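GH5 (Bacteroidetes bacterium AC2a, PDB 4YHE) is a family 5 glycoside hydrolase with a beta/alpha-barrel fold that probably acts as an endoglucanase, cleaving beta-glucosidic bonds of cellulose or related glucans. Local coordinates at residues 271-274 / 275-279; 282-286 / 287-291; 376-379 / 380-383. All coordinates share one frame; numbering follows the deposited sequence.

Contact 1: 271-274 / 275-279; sequences EAYV and GMLNR
Y273 offers its ring to two apolar side chains from the next turn of the helix, M276 over a face and L277 at the edge. The CE methyl of M276 stands 4.0 Å from the centroid of the Y273 ring and 17° off its normal, a CH-pi contact displaced toward the rim. Y273 and M276 lie side by side and point the same way, and the unbranched M276 chain suits this place because it can fold: turns at chi2 (-92°) and chi3 (-76°) bring its methyl over the aromatic face. L277 crosses the tyrosine at a slant, its CD1 in the ring plane and 3.8 Å from Y273 CD1. With an alanine in place of Y273, M276 CE and L277 CD1 would probably lose the surface they share, leaving a gap toward I317 and M321 of helix 304-323.

On another flank V274 sets CG1 3.6 Å from N278 ND2, while OD1 of that asparagine is held by R324. R279 lays one face of its guanidinium over G275 O and reaches back through a water, which donates to A272 O at 2.8 Å and accepts from R279 NH2 at 3.0 Å; R279 NE forms a salt bridge with D219. Regular i to i+4 backbone bonds run beneath, the shortest from N278 N to V274 O at 2.7 Å. This is an amphipathic barrel helix: its apolar side, with M276 and L277 on F293 of strand 291-296, faces inward, and polar groups take the outer side, as in the TIM barrel of family 5 enzymes.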
loop_
_atom_site.group_PDB
_atom_site.type_symbol
_atom_site.label_atom_id
_atom_site.label_comp_id
_atom_site.label_asym_id
_atom_site.label_seq_id
_atom_site.Cartn_x
_atom_site.Cartn_y
_atom_site.Cartn_z
ATOM N N GLU A 271 -4.436 22.001 -1.933
ATOM C CA GLU A 271 -3.170 22.389 -2.548
ATOM C C GLU A 271 -2.009 21.523 -2.038
ATOM O O GLU A 271 -1.149 21.077 -2.802
ATOM C CB GLU A 271 -2.840 23.862 -2.255
ATOM C CG GLU A 271 -3.704 24.853 -3.009
ATOM C CD GLU A 271 -3.256 26.303 -2.798
ATOM O OE1 GLU A 271 -2.649 26.609 -1.732
ATOM O OE2 GLU A 271 -3.522 27.137 -3.706
ATOM N N ALA A 272 -1.985 21.296 -0.740
ATOM C CA ALA A 272 -0.940 20.440 -0.168
ATOM C C ALA A 272 -0.957 19.032 -0.775
ATOM O O ALA A 272 0.068 18.505 -1.162
ATOM C CB ALA A 272 -1.104 20.379 1.319
ATOM N N TYR A 273 -2.137 18.438 -0.872
ATOM C CA TYR A 273 -2.237 17.059 -1.330
ATOM C C TYR A 273 -1.837 16.975 -2.800
ATOM O O TYR A 273 -1.058 16.117 -3.196
ATOM C CB TYR A 273 -3.639 16.480 -1.057
ATOM C CG TYR A 273 -3.670 14.953 -1.041
ATOM C CD1 TYR A 273 -3.519 14.229 -2.199
ATOM C CD2 TYR A 273 -3.795 14.242 0.157
ATOM C CE1 TYR A 273 -3.533 12.834 -2.195
ATOM C CE2 TYR A 273 -3.808 12.860 0.180
ATOM C CZ TYR A 273 -3.670 12.152 -1.011
ATOM O OH TYR A 273 -3.658 10.760 -1.005
ATOM N N VAL A 274 -2.321 17.910 -3.608
ATOM C CA VAL A 274 -1.913 17.979 -4.998
ATOM C C VAL A 274 -0.427 18.205 -5.184
ATOM O O VAL A 274 0.195 17.600 -6.085
ATOM C CB VAL A 274 -2.765 19.022 -5.779
ATOM C CG1 VAL A 274 -2.223 19.200 -7.169
ATOM C CG2 VAL A 274 -4.230 18.574 -5.812
ATOM N N GLY A 275 0.172 19.010 -4.300
ATOM C CA GLY A 275 1.603 19.264 -4.371
ATOM C C GLY A 275 2.368 17.951 -4.240
ATOM O O GLY A 275 3.315 17.679 -4.978
ATOM N N MET A 276 1.942 17.122 -3.283
ATOM C CA MET A 276 2.592 15.861 -3.030
ATOM C C MET A 276 2.476 14.981 -4.256
ATOM O O MET A 276 3.436 14.356 -4.692
ATOM C CB MET A 276 1.975 15.194 -1.810
ATOM C CG MET A 276 2.564 13.830 -1.524
ATOM S SD MET A 276 1.592 12.547 -2.344
ATOM C CE MET A 276 0.202 12.554 -1.192
ATOM N N LEU A 277 1.298 14.973 -4.854
ATOM C CA LEU A 277 1.098 14.176 -6.051
ATOM C C LEU A 277 1.951 14.686 -7.189
ATOM O O LEU A 277 2.462 13.898 -7.964
ATOM C CB LEU A 277 -0.386 14.160 -6.445
ATOM C CG LEU A 277 -1.371 13.490 -5.466
ATOM C CD1 LEU A 277 -2.801 13.728 -5.914
ATOM C CD2 LEU A 277 -1.082 11.999 -5.320
ATOM N N ASN A 278 2.072 16.013 -7.309
ATOM C CA ASN A 278 2.905 16.611 -8.346
ATOM C C ASN A 278 4.352 16.181 -8.263
ATOM O O ASN A 278 4.990 15.921 -9.288
ATOM C CB ASN A 278 2.803 18.133 -8.308
ATOM C CG ASN A 278 1.522 18.645 -8.952
ATOM O OD1 ASN A 278 0.937 17.964 -9.786
ATOM N ND2 ASN A 278 1.046 19.815 -8.515
ATOM N N ARG A 279 4.870 16.063 -7.047
ATOM C CA ARG A 279 6.241 15.597 -6.886
ATOM C C ARG A 279 6.451 14.168 -7.397
ATOM O O ARG A 279 7.436 13.876 -8.038
ATOM C CB ARG A 279 6.692 15.813 -5.437
ATOM C CG ARG A 279 6.779 17.314 -5.155
ATOM C CD ARG A 279 7.448 17.661 -3.842
ATOM N NE ARG A 279 6.627 17.346 -2.692
ATOM C CZ ARG A 279 5.637 18.097 -2.202
ATOM N NH1 ARG A 279 5.269 19.227 -2.771
ATOM N NH2 ARG A 279 5.003 17.685 -1.111
HETATM O O HOH W 1 2.558 19.198 -0.206
#

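Contact 2: 282-286 / 287-291; sequences NMYIR and RGVPV
The helix closes in a Schellman motif, with V289 N bonded to Y284 O at 3.0 Å and G288 N to I285 O at 2.8 Å. R287 N also donates to Y284 O, at 2.9 Å, and comes from the opposite face of the carbonyl plane, so this one oxygen is gripped above and below. G288 is the C-prime residue; its positive phi of 79° is easy for glycine and costly for residues with a side chain, and it is the last residue of the type I turn from I285 to G288, where the chain leaves the helix.

The side chains close the same corner. V291 crosses Y284 at about a right angle, its CG2 methyl pressing on Y284 CB at 3.4 Å and reaching on toward the ring. I285 meets that methyl from its own side, CD1 to V291 CG2 at 3.9 Å; chi2 of -63° bends the isoleucine so that CD1 swings back over the departing chain. V289 slants across Y284, CB to CB 4.0 Å apart, and branched residues suit these places because their methyls fill short distances close to the backbone. M283 CG lies over the centre of the Y284 ring, 3.5 Å above its plane. On the solvent side, R286 rests one guanidinium face on N282 OD1, and R287 folds its CG to 3.3 Å from M283 O.

The corner joins helix 270-285 to strand 291-296: V289 and V291 lie against strand 236-242 at V238 and V240, Y284 touches T221 and V222 of helix 218-224, and G288 O accepts from N5.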
loop_
_atom_site.group_PDB
_atom_site.type_symbol
_atom_site.label_atom_id
_atom_site.label_comp_id
_atom_site.label_asym_id
_atom_site.label_seq_id
_atom_site.Cartn_x
_atom_site.Cartn_y
_atom_site.Cartn_z
ATOM N N ASN A 282 6.168 14.279 -11.338
ATOM C CA ASN A 282 7.368 14.770 -11.987
ATOM C C ASN A 282 8.592 13.855 -11.839
ATOM O O ASN A 282 9.421 13.713 -12.780
ATOM C CB ASN A 282 7.686 16.187 -11.482
ATOM C CG ASN A 282 6.649 17.207 -11.907
ATOM O OD1 ASN A 282 6.119 17.161 -13.009
ATOM N ND2 ASN A 282 6.365 18.144 -11.032
ATOM N N MET A 283 8.742 13.238 -10.674
ATOM C CA MET A 283 9.877 12.368 -10.451
ATOM C C MET A 283 9.775 11.035 -11.213
ATOM O O MET A 283 10.769 10.515 -11.686
ATOM C CB MET A 283 10.049 12.085 -8.961
ATOM C CG MET A 283 11.330 11.362 -8.630
ATOM S SD MET A 283 12.760 12.443 -8.864
ATOM C CE MET A 283 14.085 11.401 -8.269
ATOM N N TYR A 284 8.567 10.493 -11.332
ATOM C CA TYR A 284 8.391 9.131 -11.769
ATOM C C TYR A 284 7.520 9.089 -13.065
ATOM O O TYR A 284 8.009 8.722 -14.131
ATOM C CB TYR A 284 7.803 8.278 -10.625
ATOM C CG TYR A 284 8.699 8.239 -9.374
ATOM C CD1 TYR A 284 10.015 7.838 -9.455
ATOM C CD2 TYR A 284 8.204 8.620 -8.124
ATOM C CE1 TYR A 284 10.837 7.791 -8.315
ATOM C CE2 TYR A 284 9.013 8.618 -6.992
ATOM C CZ TYR A 284 10.314 8.208 -7.080
ATOM O OH TYR A 284 11.127 8.207 -5.916
ATOM N N ILE A 285 6.268 9.453 -12.961
ATOM C CA ILE A 285 5.332 9.234 -14.060
ATOM C C ILE A 285 5.867 9.897 -15.342
ATOM O O ILE A 285 5.885 9.280 -16.405
ATOM C CB ILE A 285 3.958 9.802 -13.776
ATOM C CG1 ILE A 285 3.297 9.154 -12.546
ATOM C CG2 ILE A 285 3.054 9.668 -15.012
ATOM C CD1 ILE A 285 3.023 7.669 -12.644
ATOM N N ARG A 286 6.282 11.158 -15.218
ATOM C CA ARG A 286 6.766 11.953 -16.354
ATOM C C ARG A 286 7.967 11.298 -17.054
ATOM O O ARG A 286 8.211 11.539 -18.226
ATOM C CB ARG A 286 7.083 13.377 -15.849
ATOM C CG ARG A 286 7.441 14.389 -16.909
ATOM C CD ARG A 286 7.467 15.825 -16.390
ATOM N NE ARG A 286 8.485 16.075 -15.353
ATOM C CZ ARG A 286 8.821 17.297 -14.902
ATOM N NH1 ARG A 286 8.224 18.378 -15.386
ATOM N NH2 ARG A 286 9.755 17.440 -13.956
ATOM N N ARG A 287 8.694 10.455 -16.324
ATOM C CA ARG A 287 9.824 9.711 -16.790
ATOM C C ARG A 287 9.469 8.282 -17.209
ATOM O O ARG A 287 10.361 7.498 -17.450
ATOM C CB ARG A 287 10.879 9.592 -15.658
ATOM C CG ARG A 287 11.200 10.886 -14.953
ATOM C CD ARG A 287 12.078 11.768 -15.814
ATOM N NE ARG A 287 13.334 11.111 -16.181
ATOM C CZ ARG A 287 14.361 10.886 -15.348
ATOM N NH1 ARG A 287 14.337 11.267 -14.072
ATOM N NH2 ARG A 287 15.441 10.275 -15.798
ATOM N N GLY A 288 8.197 7.930 -17.259
ATOM C CA GLY A 288 7.793 6.568 -17.619
ATOM C C GLY A 288 7.917 5.530 -16.513
ATOM O O GLY A 288 7.978 4.317 -16.804
ATOM N N VAL A 289 7.951 5.993 -15.265
ATOM C CA VAL A 289 8.043 5.091 -14.101
ATOM C C VAL A 289 6.701 5.120 -13.378
ATOM O O VAL A 289 6.304 6.148 -12.883
ATOM C CB VAL A 289 9.185 5.482 -13.112
ATOM C CG1 VAL A 289 9.115 4.626 -11.852
ATOM C CG2 VAL A 289 10.553 5.333 -13.770
ATOM N N PRO A 290 5.980 3.980 -13.316
ATOM C CA PRO A 290 4.684 4.031 -12.618
ATOM C C PRO A 290 4.793 4.204 -11.115
ATOM O O PRO A 290 5.786 3.793 -10.488
ATOM C CB PRO A 290 4.020 2.681 -12.934
ATOM C CG PRO A 290 5.098 1.855 -13.563
ATOM C CD PRO A 290 6.313 2.655 -13.826
ATOM N N VAL A 291 3.742 4.801 -10.568
ATOM C CA VAL A 291 3.594 5.023 -9.134
ATOM C C VAL A 291 2.209 4.545 -8.729
ATOM O O VAL A 291 1.246 4.788 -9.413
ATOM C CB VAL A 291 3.673 6.522 -8.756
ATOM C CG1 VAL A 291 3.553 6.712 -7.252
ATOM C CG2 VAL A 291 4.944 7.139 -9.281
#

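Contact 3: 376-379 / 380-383; sequences TLQS and IYDS
T376 O is gripped by two donors across and within the first turn, I380 N at 3.1 Å and the hydroxyl of S379, whose OG donates at 2.9 Å. The two bonds differ in kind: the backbone donor arrives nearly along the C=O axis, the hydroxyl from well to its flank. S379 can do this because its OG sits in the crowded position between the backbone N and carbonyl carbon (chi1 63°), which turns it back toward the start of the helix. T376 is itself the N-cap, its OG1 accepting from S379 N at 3.0 Å; a short hydroxyl side chain suits the task, since it can stand in for the missing carbonyl of a previous turn.

On the exposed side Q378 and D382, four residues and so about one turn apart, form a pair. Q378 NE2 donates to D382 OD1 at 2.9 Å, meeting the oxygen on its syn side but 27° out of the carboxylate plane, and the acceptor lies close to the amide plane. Amide and carboxylate are twisted 46° against each other. The glutamine is long enough for its amide to span the turn to the short aspartate; a bend at chi2 carries it over, and NE2 also comes to 3.8 Å from Y381 CD1, whose ring stacks with H259. At the far end S383 returns on I380 O with both OG, at 2.8 Å, and its backbone N.

I380 is the buried member, a branched apolar residue suited to the side turned to Y312 and K319 of helix 304-323, with its CD1 4.3 Å from L377 CD1. The chemistry implies a helix of under two turns whose ends are tied by hydroxyls and whose outer face carries an amide-carboxylate pair, in which the amide N-H probably offsets part of the aspartate's negative charge.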
loop_
_atom_site.group_PDB
_atom_site.type_symbol
_atom_site.label_atom_id
_atom_site.label_comp_id
_atom_site.label_asym_id
_atom_site.label_seq_id
_atom_site.Cartn_x
_atom_site.Cartn_y
_atom_site.Cartn_z
ATOM N N THR A 376 -13.668 17.658 -13.602
ATOM C CA THR A 376 -12.346 18.155 -13.356
ATOM C C THR A 376 -12.141 18.351 -11.856
ATOM O O THR A 376 -13.076 18.362 -11.064
ATOM C CB THR A 376 -12.148 19.544 -14.019
ATOM O OG1 THR A 376 -13.001 20.480 -13.384
ATOM C CG2 THR A 376 -12.493 19.515 -15.514
ATOM N N LEU A 377 -10.899 18.615 -11.501
ATOM C CA LEU A 377 -10.583 18.907 -10.132
ATOM C C LEU A 377 -11.371 20.151 -9.679
ATOM O O LEU A 377 -11.944 20.179 -8.591
ATOM C CB LEU A 377 -9.085 19.121 -10.018
ATOM C CG LEU A 377 -8.497 18.580 -8.740
ATOM C CD1 LEU A 377 -9.015 17.177 -8.385
ATOM C CD2 LEU A 377 -6.975 18.626 -8.810
ATOM N N GLN A 378 -11.451 21.150 -10.556
ATOM C CA GLN A 378 -12.230 22.352 -10.273
ATOM C C GLN A 378 -13.707 22.067 -10.001
ATOM O O GLN A 378 -14.266 22.632 -9.074
ATOM C CB GLN A 378 -12.076 23.419 -11.394
ATOM C CG GLN A 378 -12.649 24.773 -10.968
ATOM C CD GLN A 378 -11.815 25.473 -9.905
ATOM O OE1 GLN A 378 -10.573 25.547 -10.012
ATOM N NE2 GLN A 378 -12.485 26.026 -8.883
ATOM N N SER A 379 -14.337 21.201 -10.792
ATOM C CA SER A 379 -15.753 20.876 -10.587
ATOM C C SER A 379 -16.001 20.172 -9.264
ATOM O O SER A 379 -16.973 20.459 -8.596
ATOM C CB SER A 379 -16.351 20.072 -11.736
ATOM O OG SER A 379 -15.757 18.811 -11.921
ATOM N N ILE A 380 -15.084 19.298 -8.858
ATOM C CA ILE A 380 -15.176 18.681 -7.523
ATOM C C ILE A 380 -15.003 19.746 -6.433
ATOM O O ILE A 380 -15.829 19.875 -5.525
ATOM C CB ILE A 380 -14.105 17.590 -7.365
ATOM C CG1 ILE A 380 -14.268 16.492 -8.409
ATOM C CG2 ILE A 380 -14.245 16.945 -5.995
ATOM C CD1 ILE A 380 -13.005 15.676 -8.646
ATOM N N TYR A 381 -13.917 20.522 -6.533
ATOM C CA TYR A 381 -13.663 21.657 -5.653
ATOM C C TYR A 381 -14.906 22.533 -5.432
ATOM O O TYR A 381 -15.329 22.792 -4.293
ATOM C CB TYR A 381 -12.541 22.509 -6.251
ATOM C CG TYR A 381 -11.955 23.552 -5.346
ATOM C CD1 TYR A 381 -12.472 24.857 -5.306
ATOM C CD2 TYR A 381 -10.841 23.257 -4.545
ATOM C CE1 TYR A 381 -11.902 25.821 -4.489
ATOM C CE2 TYR A 381 -10.280 24.215 -3.721
ATOM C CZ TYR A 381 -10.812 25.491 -3.700
ATOM O OH TYR A 381 -10.258 26.430 -2.886
ATOM N N ASP A 382 -15.522 22.950 -6.529
ATOM C CA ASP A 382 -16.685 23.854 -6.444
ATOM C C ASP A 382 -17.919 23.195 -5.843
ATOM O O ASP A 382 -18.860 23.884 -5.446
ATOM C CB ASP A 382 -17.058 24.384 -7.839
ATOM C CG ASP A 382 -15.965 25.225 -8.463
ATOM O OD1 ASP A 382 -15.079 25.728 -7.733
ATOM O OD2 ASP A 382 -15.990 25.366 -9.713
ATOM N N SER A 383 -17.942 21.870 -5.799
ATOM C CA SER A 383 -19.065 21.143 -5.222
ATOM C C SER A 383 -18.807 20.669 -3.782
ATOM O O SER A 383 -19.593 19.870 -3.246
ATOM C CB SER A 383 -19.411 19.942 -6.112
ATOM O OG SER A 383 -18.376 18.961 -6.086
#

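Contacts 1 and 2 share helix 270-285, the first near its start and the second at its end, with centres about 14 Å apart. Contact 3 belongs to the late helix 377-382, yet it rests on contact 1: V274 CG2 meets L377 CD2 at 4.1 Å, and the two centres are about 16 Å apart. Contacts 2 and 3 do not touch, their nearest atoms lying about 14 Å apart. Contact 2 leads into the start of barrel strand 291-296. In TIM-barrel enzymes the active site lies at the C-terminal ends of the strands, so this turn probably sits at the opposite end of the barrel.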